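Local coordinates for HD-GYP domain-containing protein (Bdellovibrio bacteriovorus, PDB 3TM8) that binds two iron ions in an HD-GYP domain and probably belongs to the cyclic-di-GMP phosphodiesterase class of signalling proteins, at residues E258-I261 / N262-P266; A227-K230 / K231-I234. All blocks are in the same frame, centred on the assembly; numbering follows the deposited sequence.

Contact 1 of 2, residues E258-I261 / N262-P266; sequences EETI and NGTGP. With FE (Fe (III) ion), chain E.
Thr260 and Thr264 meet through their hydroxyls across a short hairpin-like loop. OG1 of Thr260 lies 2.7 Å from OG1 of Thr264, a hydrogen bond in which either may donate, and the two side chains meet at about a right angle. Thr260 OG1 stands between its own backbone N and carbonyl carbon (chi1 59°), which turns it toward Thr264 on the returning limb of the loop. A type I beta turn from Thr260 to Gly263 closes the loop end. Its bond, Gly263 N to Thr260 O, is 3.0 Å long. The close packing lies nearer the metal. There Gly265 CA rests 3.5 Å from Glu258 O in a CH-O contact, and Pro266 CD sits 3.3 Å from Glu259 OE2. One water accepts hydrogen bonds from Thr260 N and Gly265 N and can donate one to Glu259 OE1. Glu259 OE2 accepts from Lys267 N, and OE1 from Leu269 N, so both oxygens have backbone partners. Thr264 is the exposed part, and its hydroxyl also bonds Lys312. Glu258, the first residue, binds iron through OE2 at 2.2 Å. The turn, threonine pair and Glu259 bonds hold the chain after this ligand, consistent with a fixed loop beside the iron site.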
loop_
_atom_site.group_PDB
_atom_site.type_symbol
_atom_site.label_atom_id
_atom_site.label_comp_id
_atom_site.label_asym_id
_atom_site.label_seq_id
_atom_site.Cartn_x
_atom_site.Cartn_y
_atom_site.Cartn_z
ATOM N N GLU A 258 9.770 5.699 10.514
ATOM C CA GLU A 258 9.547 7.098 10.895
ATOM C C GLU A 258 10.828 7.751 11.407
ATOM O O GLU A 258 10.821 8.909 11.826
ATOM C CB GLU A 258 8.449 7.227 11.948
ATOM C CG GLU A 258 7.081 6.764 11.478
ATOM C CD GLU A 258 6.509 7.576 10.323
ATOM O OE1 GLU A 258 7.113 8.583 9.900
ATOM O OE2 GLU A 258 5.429 7.197 9.838
ATOM N N GLU A 259 11.934 7.016 11.379
ATOM C CA GLU A 259 13.199 7.567 11.829
ATOM C C GLU A 259 13.765 8.491 10.766
ATOM O O GLU A 259 13.526 8.301 9.573
ATOM C CB GLU A 259 14.181 6.452 12.189
ATOM C CG GLU A 259 13.697 5.572 13.333
ATOM C CD GLU A 259 13.131 6.379 14.500
ATOM O OE1 GLU A 259 13.886 7.174 15.107
ATOM O OE2 GLU A 259 11.934 6.214 14.818
ATOM N N THR A 260 14.503 9.503 11.212
ATOM C CA THR A 260 15.077 10.496 10.317
ATOM C C THR A 260 16.582 10.481 10.500
ATOM O O THR A 260 17.079 10.041 11.535
ATOM C CB THR A 260 14.518 11.901 10.615
ATOM O OG1 THR A 260 14.820 12.256 11.968
ATOM C CG2 THR A 260 13.011 11.924 10.423
ATOM N N ILE A 261 17.317 10.956 9.506
ATOM C CA ILE A 261 18.751 10.732 9.534
ATOM C C ILE A 261 19.426 11.539 10.636
ATOM O O ILE A 261 20.525 11.200 11.064
ATOM C CB ILE A 261 19.429 10.927 8.149
ATOM C CG1 ILE A 261 19.315 12.373 7.655
ATOM C CG2 ILE A 261 18.866 9.942 7.136
ATOM C CD1 ILE A 261 20.086 12.639 6.361
ATOM N N ASN A 262 18.748 12.579 11.113
ATOM C CA ASN A 262 19.288 13.403 12.191
ATOM C C ASN A 262 18.692 13.089 13.566
ATOM O O ASN A 262 18.814 13.880 14.493
ATOM C CB ASN A 262 19.192 14.901 11.854
ATOM C CG ASN A 262 17.766 15.378 11.638
ATOM O OD1 ASN A 262 17.480 16.571 11.748
ATOM N ND2 ASN A 262 16.867 14.456 11.330
ATOM N N GLY A 263 18.051 11.929 13.687
ATOM C CA GLY A 263 17.645 11.408 14.983
ATOM C C GLY A 263 16.421 12.021 15.639
ATOM O O GLY A 263 16.274 11.953 16.863
ATOM N N THR A 264 15.530 12.597 14.839
ATOM C CA THR A 264 14.351 13.275 15.384
ATOM C C THR A 264 13.080 12.413 15.393
ATOM O O THR A 264 12.033 12.851 15.867
ATOM C CB THR A 264 14.067 14.610 14.655
ATOM O OG1 THR A 264 13.719 14.356 13.290
ATOM C CG2 THR A 264 15.290 15.520 14.706
ATOM N N GLY A 265 13.174 11.188 14.882
ATOM C CA GLY A 265 12.022 10.300 14.831
ATOM C C GLY A 265 11.688 9.695 16.182
ATOM O O GLY A 265 12.411 9.902 17.158
ATOM N N PRO A 266 10.580 8.938 16.249
ATOM C CA PRO A 266 10.074 8.382 17.512
ATOM C C PRO A 266 11.084 7.533 18.291
ATOM O O PRO A 266 11.046 7.539 19.525
ATOM C CB PRO A 266 8.894 7.518 17.058
ATOM C CG PRO A 266 8.427 8.162 15.800
ATOM C CD PRO A 266 9.671 8.662 15.122
HETATM FE FE FE E . 4.136 5.448 9.461
HETATM O O HOH W 1 15.158 9.352 14.018
HETATM O O HOH W 2 4.544 5.771 7.607
#

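Contact 2 of 2, residues A227-K230 / K231-I234; sequences ALWK and KHPI. With FE (Fe (III) ion), chain E; PO4 (phosphate ion), chain C.
His232 sets the edge of its imidazole against one face of the Trp229 indole, one turn earlier on the same helix. The pair is edge-to-face. The centroid of the five-membered indole ring is 4.7 Å from that of the imidazole, with the planes at 62°. His232 CE1 makes the closest approach, 3.6 Å from Trp229 CE2.

The same two residues are joined through the backbone. Trp229 O accepts two hydrogen bonds from His232. The one from ND1 is short, 2.6 Å from Trp229 O, nearly straight, and lies in both the carbonyl plane and close to the ring plane. The other comes from the backbone N, above the carbonyl plane. With chi1 at 83°, the ring folds back over the preceding turn. The ND1 bond fixes its rotation and directs NE2 to iron, at 2.2 Å from the metal. Donation to a carbonyl probably makes the imidazole a more electron-rich ligand.

Phosphate O4 also binds this iron. Trp229 NE1 donates to phosphate O1 at 3.0 Å, almost linearly (176°). The phosphate thus meets the indole at its N-H edge and shares the iron with His232. Arg289, His207 and Asn285 hold the phosphate too. The phosphate was probably picked up during crystallisation.

On the exposed side, Lys231 reaches back along the helix. A water links its NZ to Ala227 O. At Pro233 the helix is kinked, since Pro233 N and Ile234 N lack bonds to the turn before.

Helix 223-240 thus lines the metal pocket of the HD domain, with Trp229 and Pro233 against Glu258, just beyond helix 248-256.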
loop_
_atom_site.group_PDB
_atom_site.type_symbol
_atom_site.label_atom_id
_atom_site.label_comp_id
_atom_site.label_asym_id
_atom_site.label_seq_id
_atom_site.Cartn_x
_atom_site.Cartn_y
_atom_site.Cartn_z
ATOM N N ALA A 227 0.820 12.431 19.811
ATOM C CA ALA A 227 1.363 11.455 20.741
ATOM C C ALA A 227 0.967 10.049 20.304
ATOM O O ALA A 227 1.777 9.122 20.342
ATOM C CB ALA A 227 0.875 11.740 22.156
ATOM N N LEU A 228 -0.284 9.891 19.891
ATOM C CA LEU A 228 -0.757 8.598 19.412
ATOM C C LEU A 228 0.016 8.204 18.153
ATOM O O LEU A 228 0.512 7.090 18.041
ATOM C CB LEU A 228 -2.260 8.650 19.135
ATOM C CG LEU A 228 -2.935 7.358 18.672
ATOM C CD1 LEU A 228 -2.671 6.215 19.646
ATOM C CD2 LEU A 228 -4.428 7.594 18.497
ATOM N N TRP A 229 0.133 9.137 17.216
ATOM C CA TRP A 229 0.879 8.891 15.987
ATOM C C TRP A 229 2.314 8.401 16.261
ATOM O O TRP A 229 2.783 7.450 15.629
ATOM C CB TRP A 229 0.877 10.157 15.116
ATOM C CG TRP A 229 1.564 9.971 13.804
ATOM C CD1 TRP A 229 0.991 9.592 12.618
ATOM C CD2 TRP A 229 2.958 10.148 13.537
ATOM N NE1 TRP A 229 1.941 9.531 11.635
ATOM C CE2 TRP A 229 3.160 9.859 12.170
ATOM C CE3 TRP A 229 4.055 10.515 14.321
ATOM C CZ2 TRP A 229 4.416 9.934 11.571
ATOM C CZ3 TRP A 229 5.301 10.591 13.727
ATOM C CH2 TRP A 229 5.473 10.299 12.364
ATOM N N LYS A 230 3.002 9.019 17.217
ATOM C CA LYS A 230 4.391 8.642 17.473
ATOM C C LYS A 230 4.562 7.190 17.920
ATOM O O LYS A 230 5.643 6.622 17.777
ATOM C CB LYS A 230 5.047 9.585 18.485
ATOM C CG LYS A 230 5.351 10.961 17.915
ATOM C CD LYS A 230 5.992 11.871 18.952
ATOM C CE LYS A 230 6.238 13.259 18.382
ATOM N NZ LYS A 230 6.706 14.210 19.425
ATOM N N LYS A 231 3.509 6.601 18.477
ATOM C CA LYS A 231 3.577 5.217 18.949
ATOM C C LYS A 231 3.541 4.158 17.840
ATOM O O LYS A 231 3.934 3.011 18.067
ATOM C CB LYS A 231 2.440 4.939 19.934
ATOM C CG LYS A 231 2.490 5.785 21.202
ATOM C CD LYS A 231 1.295 5.496 22.104
ATOM C CE LYS A 231 1.481 6.060 23.510
ATOM N NZ LYS A 231 1.624 7.544 23.535
ATOM N N HIS A 232 3.057 4.512 16.654
ATOM C CA HIS A 232 2.726 3.460 15.682
ATOM C C HIS A 232 3.887 2.564 15.195
ATOM O O HIS A 232 3.701 1.354 15.050
ATOM C CB HIS A 232 1.847 3.978 14.525
ATOM C CG HIS A 232 2.599 4.648 13.420
ATOM N ND1 HIS A 232 2.932 5.985 13.454
ATOM C CD2 HIS A 232 3.030 4.183 12.223
ATOM C CE1 HIS A 232 3.562 6.307 12.337
ATOM N NE2 HIS A 232 3.643 5.230 11.577
ATOM N N PRO A 233 5.078 3.133 14.937
ATOM C CA PRO A 233 6.136 2.217 14.486
ATOM C C PRO A 233 6.575 1.291 15.614
ATOM O O PRO A 233 6.878 0.124 15.383
ATOM C CB PRO A 233 7.294 3.142 14.097
ATOM C CG PRO A 233 6.780 4.532 14.196
ATOM C CD PRO A 233 5.508 4.540 14.973
ATOM N N ILE A 234 6.607 1.824 16.829
ATOM C CA ILE A 234 7.025 1.060 17.996
ATOM C C ILE A 234 6.052 -0.078 18.268
ATOM O O ILE A 234 6.458 -1.232 18.426
ATOM C CB ILE A 234 7.136 1.968 19.241
ATOM C CG1 ILE A 234 8.194 3.049 19.003
ATOM C CG2 ILE A 234 7.466 1.142 20.480
ATOM C CD1 ILE A 234 8.253 4.116 20.083
HETATM FE FE FE E . 4.136 5.448 9.461
HETATM P P PO4 C . 2.435 7.943 8.352
HETATM O O1 PO4 C . 1.347 8.906 8.751
HETATM O O2 PO4 C . 2.253 7.426 6.945
HETATM O O3 PO4 C . 3.803 8.665 8.312
HETATM O O4 PO4 C . 2.562 6.849 9.390
HETATM O O HOH W 3 3.913 9.196 22.111
HETATM O O HOH W 2 4.544 5.771 7.607
#

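In the fold
Following the chain from the N terminus, contact 2 comes first, as about two turns within helix 223-240. Contact 1 follows in the loop between helices 248-256 and 276-293, where it closes a tight reversal. The two are in series and neither encloses nor crosses the other. Their centres are about 13 Å apart, yet they touch directly. Pro266 CB lies 3.4 Å from Lys230 O. Both also supply ligands to one iron, which Asp204 and His257 help to bind. Helix 223-240 and the loop after helix 248-256 are therefore tied together at the metal site of the HD domain.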